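Local coordinates for protein Two-component system sensor histidine kinase (Bacteroides thetaiotaomicron, PDB 3OTT) that probably senses saccharides outside the cell through its extracellular beta-propeller and beta-sandwich region and relays the signal as a histidine kinase, at residues V567-L579 / I582-N593. Residues are numbered along the deposited sequence; the frame is centred on the assembly and turned at random.
Sequences VKNSIWVSTTNGL and IDRKTMDARQQN
Ile571 and Ile582 form an antiparallel hydrogen-bonded pair, Ile571 N to Ile582 O at 2.7 Å and Ile582 N to Ile571 O at 2.9 Å; Ser570 and Asp583 follow as a non-hydrogen-bonded pair. Arg584 N extends the ladder to Asn569 O (2.9 Å, 169°). In the next hairpin Gln592 N bonds almost straight (179°) to Leu579 O at 2.8 Å. Ile571 and Ile582 lie side by side, CG2 against CB at 3.8 Å, while Ile582 CD1 meets Val573 CG2. Arg584 runs alongside Asn569 and Ser570 and, bent at chi3 (-62°), grips Lys568 O side-on with the guanidinium edge, NE at 2.9 Å and NH2 at 3.0 Å. NE approaches in the carbonyl plane, NH2 from above it. Arg584 NH1 also forms salt bridges with Asp525 and Asp527, tying the 567-570 turn to the loop between strands 519-524 and 530-534 of the adjacent blade. A leucine here would probably leave Lys568 O without two donors and Asp525 and Asp527 without this arginine's charge. Asp583 OD1 accepts from Lys585 N, an Asx turn, and from Thr586 N, an Asx motif. Consecutive antiparallel hairpins join strands 570-575, 578-583 and 589-591 in one blade of a beta-propeller.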
loop_
_atom_site.group_PDB
_atom_site.type_symbol
_atom_site.label_atom_id
_atom_site.label_comp_id
_atom_site.label_asym_id
_atom_site.label_seq_id
_atom_site.Cartn_x
_atom_site.Cartn_y
_atom_site.Cartn_z
ATOM N N VAL B 567 9.251 -13.237 -30.764
ATOM C CA VAL B 567 9.534 -11.813 -30.860
ATOM C C VAL B 567 10.133 -11.572 -32.261
ATOM O O VAL B 567 11.329 -11.717 -32.444
ATOM C CB VAL B 567 10.509 -11.382 -29.737
ATOM C CG1 VAL B 567 10.920 -9.954 -29.898
ATOM C CG2 VAL B 567 9.852 -11.575 -28.314
ATOM N N LYS B 568 9.290 -11.296 -33.250
ATOM C CA LYS B 568 9.754 -11.090 -34.647
ATOM C C LYS B 568 10.522 -12.311 -35.175
ATOM O O LYS B 568 9.947 -13.387 -35.342
ATOM C CB LYS B 568 10.668 -9.858 -34.745
ATOM C CG LYS B 568 10.040 -8.495 -34.527
ATOM C CD LYS B 568 11.195 -7.486 -34.424
ATOM C CE LYS B 568 10.773 -6.070 -34.701
ATOM N NZ LYS B 568 10.322 -5.463 -33.430
ATOM N N ASN B 569 11.823 -12.158 -35.383
ATOM C CA ASN B 569 12.646 -13.212 -35.984
ATOM C C ASN B 569 13.333 -14.092 -34.976
ATOM O O ASN B 569 14.120 -14.978 -35.333
ATOM C CB ASN B 569 13.674 -12.613 -36.943
ATOM C CG ASN B 569 13.031 -12.107 -38.202
ATOM O OD1 ASN B 569 12.197 -12.800 -38.810
ATOM N ND2 ASN B 569 13.396 -10.891 -38.607
ATOM N N SER B 570 13.001 -13.863 -33.716
ATOM C CA SER B 570 13.558 -14.629 -32.638
ATOM C C SER B 570 12.494 -15.339 -31.814
ATOM O O SER B 570 11.302 -15.002 -31.865
ATOM C CB SER B 570 14.368 -13.685 -31.740
ATOM O OG SER B 570 15.399 -13.064 -32.509
ATOM N N ILE B 571 12.941 -16.310 -31.026
ATOM C CA ILE B 571 12.164 -16.709 -29.884
ATOM C C ILE B 571 12.813 -16.395 -28.519
ATOM O O ILE B 571 13.990 -16.685 -28.293
ATOM C CB ILE B 571 11.662 -18.173 -29.995
ATOM C CG1 ILE B 571 11.169 -18.604 -28.618
ATOM C CG2 ILE B 571 12.761 -19.087 -30.402
ATOM C CD1 ILE B 571 10.330 -19.858 -28.641
ATOM N N TRP B 572 12.039 -15.793 -27.602
ATOM C CA TRP B 572 12.556 -15.489 -26.250
ATOM C C TRP B 572 12.178 -16.592 -25.302
ATOM O O TRP B 572 11.047 -16.991 -25.266
ATOM C CB TRP B 572 12.027 -14.149 -25.700
ATOM C CG TRP B 572 12.618 -12.925 -26.396
ATOM C CD1 TRP B 572 13.046 -12.849 -27.714
ATOM C CD2 TRP B 572 12.813 -11.618 -25.833
ATOM N NE1 TRP B 572 13.527 -11.572 -27.976
ATOM C CE2 TRP B 572 13.376 -10.798 -26.853
ATOM C CE3 TRP B 572 12.541 -11.048 -24.589
ATOM C CZ2 TRP B 572 13.711 -9.460 -26.644
ATOM C CZ3 TRP B 572 12.878 -9.683 -24.376
ATOM C CH2 TRP B 572 13.447 -8.917 -25.408
ATOM N N VAL B 573 13.139 -17.033 -24.499
ATOM C CA VAL B 573 12.972 -18.188 -23.625
ATOM C C VAL B 573 13.449 -17.827 -22.233
ATOM O O VAL B 573 14.644 -17.588 -22.005
ATOM C CB VAL B 573 13.755 -19.417 -24.164
ATOM C CG1 VAL B 573 13.398 -20.701 -23.354
ATOM C CG2 VAL B 573 13.416 -19.657 -25.589
ATOM N N SER B 574 12.503 -17.761 -21.311
ATOM C CA SER B 574 12.777 -17.449 -19.925
ATOM C C SER B 574 12.945 -18.756 -19.157
ATOM O O SER B 574 12.131 -19.665 -19.308
ATOM C CB SER B 574 11.613 -16.670 -19.361
ATOM O OG SER B 574 11.880 -16.397 -18.017
ATOM N N THR B 575 14.034 -18.875 -18.406
ATOM C CA THR B 575 14.341 -20.083 -17.682
ATOM C C THR B 575 14.742 -19.679 -16.262
ATOM O O THR B 575 14.978 -18.505 -15.971
ATOM C CB THR B 575 15.611 -20.806 -18.205
ATOM O OG1 THR B 575 16.770 -20.002 -17.897
ATOM C CG2 THR B 575 15.567 -21.094 -19.694
ATOM N N THR B 576 14.891 -20.697 -15.425
ATOM C CA THR B 576 15.408 -20.590 -14.079
ATOM C C THR B 576 16.781 -19.928 -14.010
ATOM O O THR B 576 17.119 -19.288 -13.015
ATOM C CB THR B 576 15.560 -22.009 -13.508
ATOM O OG1 THR B 576 14.252 -22.547 -13.305
ATOM C CG2 THR B 576 16.332 -21.984 -12.165
ATOM N N ASN B 577 17.587 -20.115 -15.053
ATOM C CA ASN B 577 18.931 -19.565 -15.048
ATOM C C ASN B 577 19.114 -18.293 -15.914
ATOM O O ASN B 577 20.227 -17.816 -16.124
ATOM C CB ASN B 577 19.959 -20.680 -15.346
ATOM C CG ASN B 577 20.371 -21.476 -14.060
ATOM O OD1 ASN B 577 19.522 -22.007 -13.321
ATOM N ND2 ASN B 577 21.685 -21.525 -13.791
ATOM N N GLY B 578 18.011 -17.755 -16.415
ATOM C CA GLY B 578 18.053 -16.525 -17.187
ATOM C C GLY B 578 17.270 -16.540 -18.495
ATOM O O GLY B 578 16.438 -17.424 -18.756
ATOM N N LEU B 579 17.569 -15.547 -19.308
ATOM C CA LEU B 579 16.867 -15.271 -20.519
ATOM C C LEU B 579 17.723 -15.642 -21.737
ATOM O O LEU B 579 18.842 -15.184 -21.884
ATOM C CB LEU B 579 16.530 -13.774 -20.550
ATOM C CG LEU B 579 15.187 -13.299 -21.102
ATOM C CD1 LEU B 579 15.355 -11.851 -21.712
ATOM C CD2 LEU B 579 14.589 -14.190 -22.116
ATOM N N ILE B 582 16.746 -16.861 -29.243
ATOM C CA ILE B 582 17.134 -17.873 -30.226
ATOM C C ILE B 582 16.608 -17.460 -31.575
ATOM O O ILE B 582 15.412 -17.185 -31.724
ATOM C CB ILE B 582 16.504 -19.251 -29.885
ATOM C CG1 ILE B 582 16.920 -19.712 -28.481
ATOM C CG2 ILE B 582 16.817 -20.313 -30.929
ATOM C CD1 ILE B 582 15.998 -20.855 -27.961
ATOM N N ASP B 583 17.477 -17.472 -32.572
ATOM C CA ASP B 583 17.070 -17.008 -33.886
ATOM C C ASP B 583 16.207 -18.072 -34.526
ATOM O O ASP B 583 16.571 -19.228 -34.523
ATOM C CB ASP B 583 18.286 -16.716 -34.767
ATOM C CG ASP B 583 17.886 -16.406 -36.222
ATOM O OD1 ASP B 583 17.552 -17.333 -37.000
ATOM O OD2 ASP B 583 17.880 -15.213 -36.574
ATOM N N ARG B 584 15.073 -17.682 -35.088
ATOM C CA ARG B 584 14.129 -18.669 -35.588
ATOM C C ARG B 584 14.620 -19.481 -36.806
ATOM O O ARG B 584 14.123 -20.581 -37.042
ATOM C CB ARG B 584 12.767 -18.044 -35.851
ATOM C CG ARG B 584 12.022 -17.703 -34.546
ATOM C CD ARG B 584 10.515 -17.408 -34.804
ATOM N NE ARG B 584 10.209 -16.265 -35.678
ATOM C CZ ARG B 584 9.756 -16.350 -36.944
ATOM N NH1 ARG B 584 9.568 -17.522 -37.533
ATOM N NH2 ARG B 584 9.490 -15.249 -37.649
ATOM N N LYS B 585 15.575 -18.949 -37.567
ATOM C CA LYS B 585 16.049 -19.659 -38.769
ATOM C C LYS B 585 17.340 -20.444 -38.501
ATOM O O LYS B 585 17.397 -21.637 -38.832
ATOM C CB LYS B 585 16.133 -18.744 -40.024
ATOM C CG LYS B 585 14.730 -18.271 -40.560
ATOM C CD LYS B 585 14.826 -17.561 -41.981
ATOM C CE LYS B 585 15.238 -16.038 -41.975
ATOM N NZ LYS B 585 15.847 -15.492 -43.307
ATOM N N THR B 586 18.329 -19.826 -37.841
ATOM C CA THR B 586 19.601 -20.527 -37.584
ATOM C C THR B 586 19.582 -21.378 -36.323
ATOM O O THR B 586 20.350 -22.326 -36.200
ATOM C CB THR B 586 20.783 -19.570 -37.437
ATOM O OG1 THR B 586 20.595 -18.805 -36.235
ATOM C CG2 THR B 586 20.926 -18.660 -38.681
ATOM N N MET B 587 18.744 -20.992 -35.371
ATOM C CA MET B 587 18.659 -21.656 -34.052
ATOM C C MET B 587 19.847 -21.397 -33.105
ATOM O O MET B 587 19.944 -22.079 -32.074
ATOM C CB MET B 587 18.342 -23.158 -34.149
ATOM C CG MET B 587 16.942 -23.423 -34.658
ATOM S SD MET B 587 16.519 -25.173 -34.718
ATOM C CE MET B 587 16.071 -25.551 -32.985
ATOM N N ASP B 588 20.716 -20.447 -33.481
ATOM C CA ASP B 588 21.684 -19.805 -32.595
ATOM C C ASP B 588 20.991 -19.266 -31.316
ATOM O O ASP B 588 20.113 -18.401 -31.395
ATOM C CB ASP B 588 22.424 -18.602 -33.289
ATOM C CG ASP B 588 23.383 -19.026 -34.416
ATOM O OD1 ASP B 588 23.738 -20.237 -34.545
ATOM O OD2 ASP B 588 23.814 -18.117 -35.188
ATOM N N ALA B 589 21.419 -19.760 -30.160
ATOM C CA ALA B 589 20.907 -19.321 -28.861
ATOM C C ALA B 589 21.854 -18.338 -28.207
ATOM O O ALA B 589 23.037 -18.601 -28.155
ATOM C CB ALA B 589 20.724 -20.509 -27.955
ATOM N N ARG B 590 21.357 -17.220 -27.700
ATOM C CA ARG B 590 22.248 -16.284 -27.006
ATOM C C ARG B 590 21.732 -15.908 -25.636
ATOM O O ARG B 590 20.601 -15.469 -25.521
ATOM C CB ARG B 590 22.424 -15.016 -27.833
ATOM C CG ARG B 590 23.452 -15.144 -28.907
ATOM C CD ARG B 590 23.708 -13.766 -29.511
ATOM N NE ARG B 590 25.018 -13.727 -30.155
ATOM C CZ ARG B 590 25.672 -12.619 -30.480
ATOM N NH1 ARG B 590 25.145 -11.420 -30.232
ATOM N NH2 ARG B 590 26.869 -12.714 -31.057
ATOM N N GLN B 591 22.545 -16.051 -24.595
ATOM C CA GLN B 591 22.087 -15.600 -23.277
ATOM C C GLN B 591 22.104 -14.065 -23.064
ATOM O O GLN B 591 23.062 -13.422 -23.438
ATOM C CB GLN B 591 22.869 -16.280 -22.159
ATOM C CG GLN B 591 22.299 -15.927 -20.801
ATOM C CD GLN B 591 22.922 -16.704 -19.707
ATOM O OE1 GLN B 591 24.048 -17.170 -19.837
ATOM N NE2 GLN B 591 22.202 -16.864 -18.613
ATOM N N GLN B 592 21.052 -13.516 -22.443
ATOM C CA GLN B 592 20.985 -12.083 -22.033
ATOM C C GLN B 592 21.401 -11.786 -20.572
ATOM O O GLN B 592 21.402 -12.674 -19.742
ATOM C CB GLN B 592 19.566 -11.536 -22.235
ATOM C CG GLN B 592 19.069 -11.557 -23.667
ATOM C CD GLN B 592 20.088 -10.987 -24.655
ATOM O OE1 GLN B 592 20.203 -9.766 -24.834
ATOM N NE2 GLN B 592 20.840 -11.885 -25.301
ATOM N N ASN B 593 21.763 -10.536 -20.273
ATOM C CA ASN B 593 21.906 -10.035 -18.878
ATOM C C ASN B 593 21.534 -8.546 -18.789
ATOM O O ASN B 593 20.375 -8.170 -19.023
ATOM C CB ASN B 593 23.320 -10.282 -18.279
ATOM C CG ASN B 593 23.553 -11.770 -17.821
ATOM O OD1 ASN B 593 22.732 -12.370 -17.084
ATOM N ND2 ASN B 593 24.693 -12.347 -18.249
#